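Local coordinates for uncharacterized protein (Pyrococcus furiosus, PDB 4XLZ), which probably removes an acetyl group from N,N'-diacetylchitobiose, as a metal-binding deacetylase of carbohydrate esterase family 14, at residues V62-G73 / K103-L114. Numbering follows the deposited sequence.
Sequences VIYICMTDGYMG and KIYWLNYRDTEL
Parallel strands 62-68 and 103-109 pair at one edge of the five-stranded sheet, forming a beta-alpha-beta unit with helix 81-99 as the crossover, and their C-terminal loops then lock together near the cadmium site. Backbone bonds alternate from Tyr-64 N to Lys-103 O (3.0 Å) through Leu-107 N to Cys-66 O, until a beta bulge at Asn-108 shifts the register by one. A water spans the bulge, donating to Cys-66 O and accepting from Asn-108 N. Toward helix 118-131, Ile-63 CG2 meets the edge of the Tyr-105 ring at CD1 (3.7 Å), and Ile-65 CG2 rests on Leu-107 CG.

Past the strands, Asp-69 OD1 takes Asp-111 N (2.9 Å) and, in an Asx turn, Tyr-71 N (3.0 Å), the two donors arriving from opposite faces of the carboxylate. Arg-110 lies flat on Tyr-71, guanidinium and ring planes 7° apart, with CD also over the ring; the bend at chi3 (-69°) lays NE and the guanidinium along that face, toward the hydroxyl end of the ring. Its NH1 bonds Asn-108 O of a neighbouring subunit. A serine in place of Tyr-71 would probably leave the guanidinium without its stacking surface and freer to turn. Asp-111, whose side chain also touches the cadmium ligand His-40, accepts Met-72 N on OD2 at 2.9 Å, from above the carboxylate plane.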
# COMPACT_ATOMS: atom_id res chain seq x y z
N VAL A 62 14.32 1.17 -33.06
CA VAL A 62 13.82 1.99 -31.90
C VAL A 62 12.51 1.41 -31.54
O VAL A 62 11.56 1.23 -32.29
CB VAL A 62 13.63 3.49 -32.29
CG1 VAL A 62 13.08 4.19 -31.04
CG2 VAL A 62 14.94 4.12 -32.76
N ILE A 63 12.44 1.03 -30.21
CA ILE A 63 11.21 0.46 -29.60
C ILE A 63 10.73 1.37 -28.46
O ILE A 63 11.58 1.85 -27.74
CB ILE A 63 11.59 -0.96 -29.00
CG1 ILE A 63 12.03 -1.87 -30.20
CG2 ILE A 63 10.38 -1.55 -28.24
CD1 ILE A 63 12.76 -3.12 -29.62
N TYR A 64 9.45 1.55 -28.37
CA TYR A 64 8.91 2.41 -27.23
C TYR A 64 8.38 1.46 -26.14
O TYR A 64 7.83 0.38 -26.41
CB TYR A 64 7.70 3.17 -27.65
CG TYR A 64 7.99 4.36 -28.57
CD1 TYR A 64 9.26 4.72 -29.00
CD2 TYR A 64 6.87 5.08 -28.94
CE1 TYR A 64 9.44 5.91 -29.84
CE2 TYR A 64 7.01 6.26 -29.76
CZ TYR A 64 8.26 6.57 -30.16
OH TYR A 64 8.44 7.68 -31.00
N ILE A 65 8.57 1.95 -24.89
CA ILE A 65 7.71 1.46 -23.79
C ILE A 65 6.90 2.67 -23.31
O ILE A 65 7.57 3.69 -22.99
CB ILE A 65 8.51 0.92 -22.61
CG1 ILE A 65 9.30 -0.32 -23.05
CG2 ILE A 65 7.51 0.49 -21.50
CD1 ILE A 65 10.34 -0.83 -21.96
N CYS A 66 5.60 2.58 -23.34
CA CYS A 66 4.75 3.69 -22.86
C CYS A 66 4.20 3.22 -21.53
O CYS A 66 3.49 2.25 -21.41
CB CYS A 66 3.66 3.99 -23.91
SG CYS A 66 2.82 5.54 -23.47
N MSE A 67 4.48 4.04 -20.50
CA MSE A 67 4.13 3.55 -19.11
C MSE A 67 2.67 3.65 -18.80
O MSE A 67 2.11 2.81 -18.12
CB MSE A 67 4.80 4.50 -18.07
CG MSE A 67 6.33 4.68 -18.23
SE MSE A 67 7.29 2.95 -18.09
CE MSE A 67 6.96 2.58 -16.27
N THR A 68 1.95 4.65 -19.36
CA THR A 68 0.57 4.90 -19.06
C THR A 68 -0.31 5.04 -20.32
O THR A 68 0.21 5.03 -21.47
CB THR A 68 0.30 6.13 -18.16
OG1 THR A 68 0.45 7.32 -18.97
CG2 THR A 68 1.24 6.22 -16.97
N ASP A 69 -1.59 5.11 -20.12
CA ASP A 69 -2.54 5.06 -21.25
C ASP A 69 -3.00 6.47 -21.65
O ASP A 69 -3.73 6.59 -22.63
CB ASP A 69 -3.75 4.25 -20.83
CG ASP A 69 -4.42 4.70 -19.50
OD1 ASP A 69 -4.10 5.86 -19.06
OD2 ASP A 69 -5.17 3.85 -18.93
N GLY A 70 -2.52 7.49 -20.99
CA GLY A 70 -3.00 8.85 -21.41
C GLY A 70 -4.46 9.14 -21.09
O GLY A 70 -5.07 10.17 -21.60
N TYR A 71 -5.16 8.38 -20.24
CA TYR A 71 -6.59 8.48 -19.87
C TYR A 71 -7.04 9.85 -19.49
O TYR A 71 -8.21 10.19 -19.64
CB TYR A 71 -6.79 7.43 -18.70
CG TYR A 71 -8.13 7.28 -18.11
CD1 TYR A 71 -8.91 6.13 -18.45
CD2 TYR A 71 -8.61 8.18 -17.16
CE1 TYR A 71 -10.14 5.90 -17.82
CE2 TYR A 71 -9.83 7.99 -16.53
CZ TYR A 71 -10.58 6.82 -16.87
OH TYR A 71 -11.79 6.63 -16.25
N MSE A 72 -6.16 10.60 -18.80
CA MSE A 72 -6.62 11.83 -18.17
C MSE A 72 -6.47 13.04 -19.08
O MSE A 72 -6.89 14.16 -18.68
CB MSE A 72 -5.80 12.12 -16.89
CG MSE A 72 -6.05 11.08 -15.84
SE MSE A 72 -7.87 11.28 -15.10
CE MSE A 72 -7.67 9.74 -13.92
N GLY A 73 -5.83 12.87 -20.24
CA GLY A 73 -5.47 14.05 -21.08
C GLY A 73 -6.59 14.76 -21.83
O GLY A 73 -6.48 14.88 -23.10
N LYS A 103 7.60 -0.70 -33.05
CA LYS A 103 7.11 -1.59 -31.96
C LYS A 103 6.92 -0.71 -30.69
O LYS A 103 7.83 0.04 -30.34
CB LYS A 103 8.10 -2.66 -31.65
CG LYS A 103 7.57 -3.68 -30.62
CD LYS A 103 8.64 -4.75 -30.27
CE LYS A 103 8.87 -5.85 -31.29
NZ LYS A 103 9.64 -7.09 -30.61
N ILE A 104 5.75 -0.88 -30.12
CA ILE A 104 5.44 -0.10 -28.85
C ILE A 104 4.92 -1.16 -27.86
O ILE A 104 3.97 -1.94 -28.18
CB ILE A 104 4.33 0.91 -29.10
CG1 ILE A 104 4.79 1.98 -30.18
CG2 ILE A 104 4.04 1.62 -27.77
CD1 ILE A 104 3.56 2.79 -30.70
N TYR A 105 5.53 -1.19 -26.65
CA TYR A 105 4.91 -1.94 -25.53
C TYR A 105 4.09 -0.99 -24.66
O TYR A 105 4.66 0.07 -24.28
CB TYR A 105 6.00 -2.51 -24.61
CG TYR A 105 6.80 -3.62 -25.22
CD1 TYR A 105 7.95 -3.37 -26.04
CD2 TYR A 105 6.49 -4.95 -24.90
CE1 TYR A 105 8.69 -4.47 -26.54
CE2 TYR A 105 7.22 -6.01 -25.42
CZ TYR A 105 8.30 -5.75 -26.19
OH TYR A 105 9.08 -6.83 -26.67
N TRP A 106 2.89 -1.31 -24.42
CA TRP A 106 1.97 -0.47 -23.63
C TRP A 106 1.82 -1.08 -22.27
O TRP A 106 1.25 -2.19 -22.12
CB TRP A 106 0.56 -0.43 -24.27
CG TRP A 106 0.58 0.17 -25.69
CD1 TRP A 106 0.64 -0.54 -26.87
CD2 TRP A 106 0.53 1.53 -26.00
NE1 TRP A 106 0.51 0.42 -27.96
CE2 TRP A 106 0.51 1.65 -27.39
CE3 TRP A 106 0.48 2.67 -25.21
CZ2 TRP A 106 0.40 2.92 -28.04
CZ3 TRP A 106 0.37 3.97 -25.81
CH2 TRP A 106 0.34 4.02 -27.23
N LEU A 107 2.34 -0.46 -21.24
CA LEU A 107 2.15 -1.09 -19.87
C LEU A 107 0.79 -0.87 -19.36
O LEU A 107 0.35 -1.61 -18.44
CB LEU A 107 3.14 -0.45 -18.87
CG LEU A 107 4.61 -0.65 -19.21
CD1 LEU A 107 5.42 -0.32 -17.93
CD2 LEU A 107 5.03 -2.08 -19.66
N ASN A 108 0.04 0.17 -19.85
CA ASN A 108 -1.35 0.42 -19.53
C ASN A 108 -1.68 0.79 -18.07
O ASN A 108 -2.80 0.75 -17.71
CB ASN A 108 -2.29 -0.80 -19.94
CG ASN A 108 -2.38 -0.99 -21.51
OD1 ASN A 108 -2.14 -2.08 -22.01
ND2 ASN A 108 -2.72 -0.05 -22.10
N TYR A 109 -0.66 1.26 -17.39
CA TYR A 109 -1.04 1.88 -16.07
C TYR A 109 -1.87 3.17 -16.35
O TYR A 109 -1.66 3.82 -17.40
CB TYR A 109 0.25 2.22 -15.21
CG TYR A 109 0.92 0.91 -14.79
CD1 TYR A 109 0.38 0.23 -13.71
CD2 TYR A 109 2.04 0.47 -15.43
CE1 TYR A 109 0.91 -1.00 -13.30
CE2 TYR A 109 2.67 -0.77 -15.00
CZ TYR A 109 2.03 -1.46 -14.00
OH TYR A 109 2.59 -2.70 -13.69
N ARG A 110 -2.81 3.46 -15.49
CA ARG A 110 -3.64 4.62 -15.80
C ARG A 110 -2.82 5.91 -15.56
O ARG A 110 -2.12 6.10 -14.59
CB ARG A 110 -4.89 4.67 -14.92
CG ARG A 110 -5.81 5.86 -15.39
CD ARG A 110 -7.20 5.76 -14.64
NE ARG A 110 -7.94 4.54 -15.18
CZ ARG A 110 -9.10 4.12 -14.66
NH1 ARG A 110 -9.63 4.75 -13.61
NH2 ARG A 110 -9.70 3.05 -15.16
N ASP A 111 -2.98 6.82 -16.52
CA ASP A 111 -2.40 8.20 -16.39
C ASP A 111 -2.79 8.83 -15.09
O ASP A 111 -3.93 8.77 -14.67
CB ASP A 111 -3.08 8.93 -17.60
CG ASP A 111 -2.62 10.31 -17.79
OD1 ASP A 111 -1.69 10.88 -17.18
OD2 ASP A 111 -3.27 10.93 -18.74
N THR A 112 -1.74 9.38 -14.45
CA THR A 112 -1.78 10.07 -13.12
C THR A 112 -1.71 9.03 -11.99
O THR A 112 -1.71 9.43 -10.81
CB THR A 112 -2.94 11.04 -12.81
OG1 THR A 112 -4.21 10.41 -12.69
CG2 THR A 112 -2.98 12.17 -13.97
N GLU A 113 -1.63 7.74 -12.36
CA GLU A 113 -1.71 6.63 -11.37
C GLU A 113 -0.55 5.71 -11.66
O GLU A 113 -0.63 4.51 -11.17
CB GLU A 113 -3.06 5.90 -11.45
CG GLU A 113 -4.24 6.95 -11.31
CD GLU A 113 -5.60 6.35 -11.19
OE1 GLU A 113 -6.55 7.13 -11.01
OE2 GLU A 113 -5.77 5.05 -11.39
N LEU A 114 0.55 6.08 -12.25
CA LEU A 114 1.69 5.16 -12.40
C LEU A 114 2.25 4.80 -11.03
O LEU A 114 2.72 5.75 -10.38
CB LEU A 114 2.75 5.86 -13.29
CG LEU A 114 4.00 4.96 -13.50
CD1 LEU A 114 3.64 3.60 -14.30
CD2 LEU A 114 5.07 5.74 -14.31
O HOH W 1 0.51 2.21 -21.81
O HOH W 2 -7.28 3.30 -17.62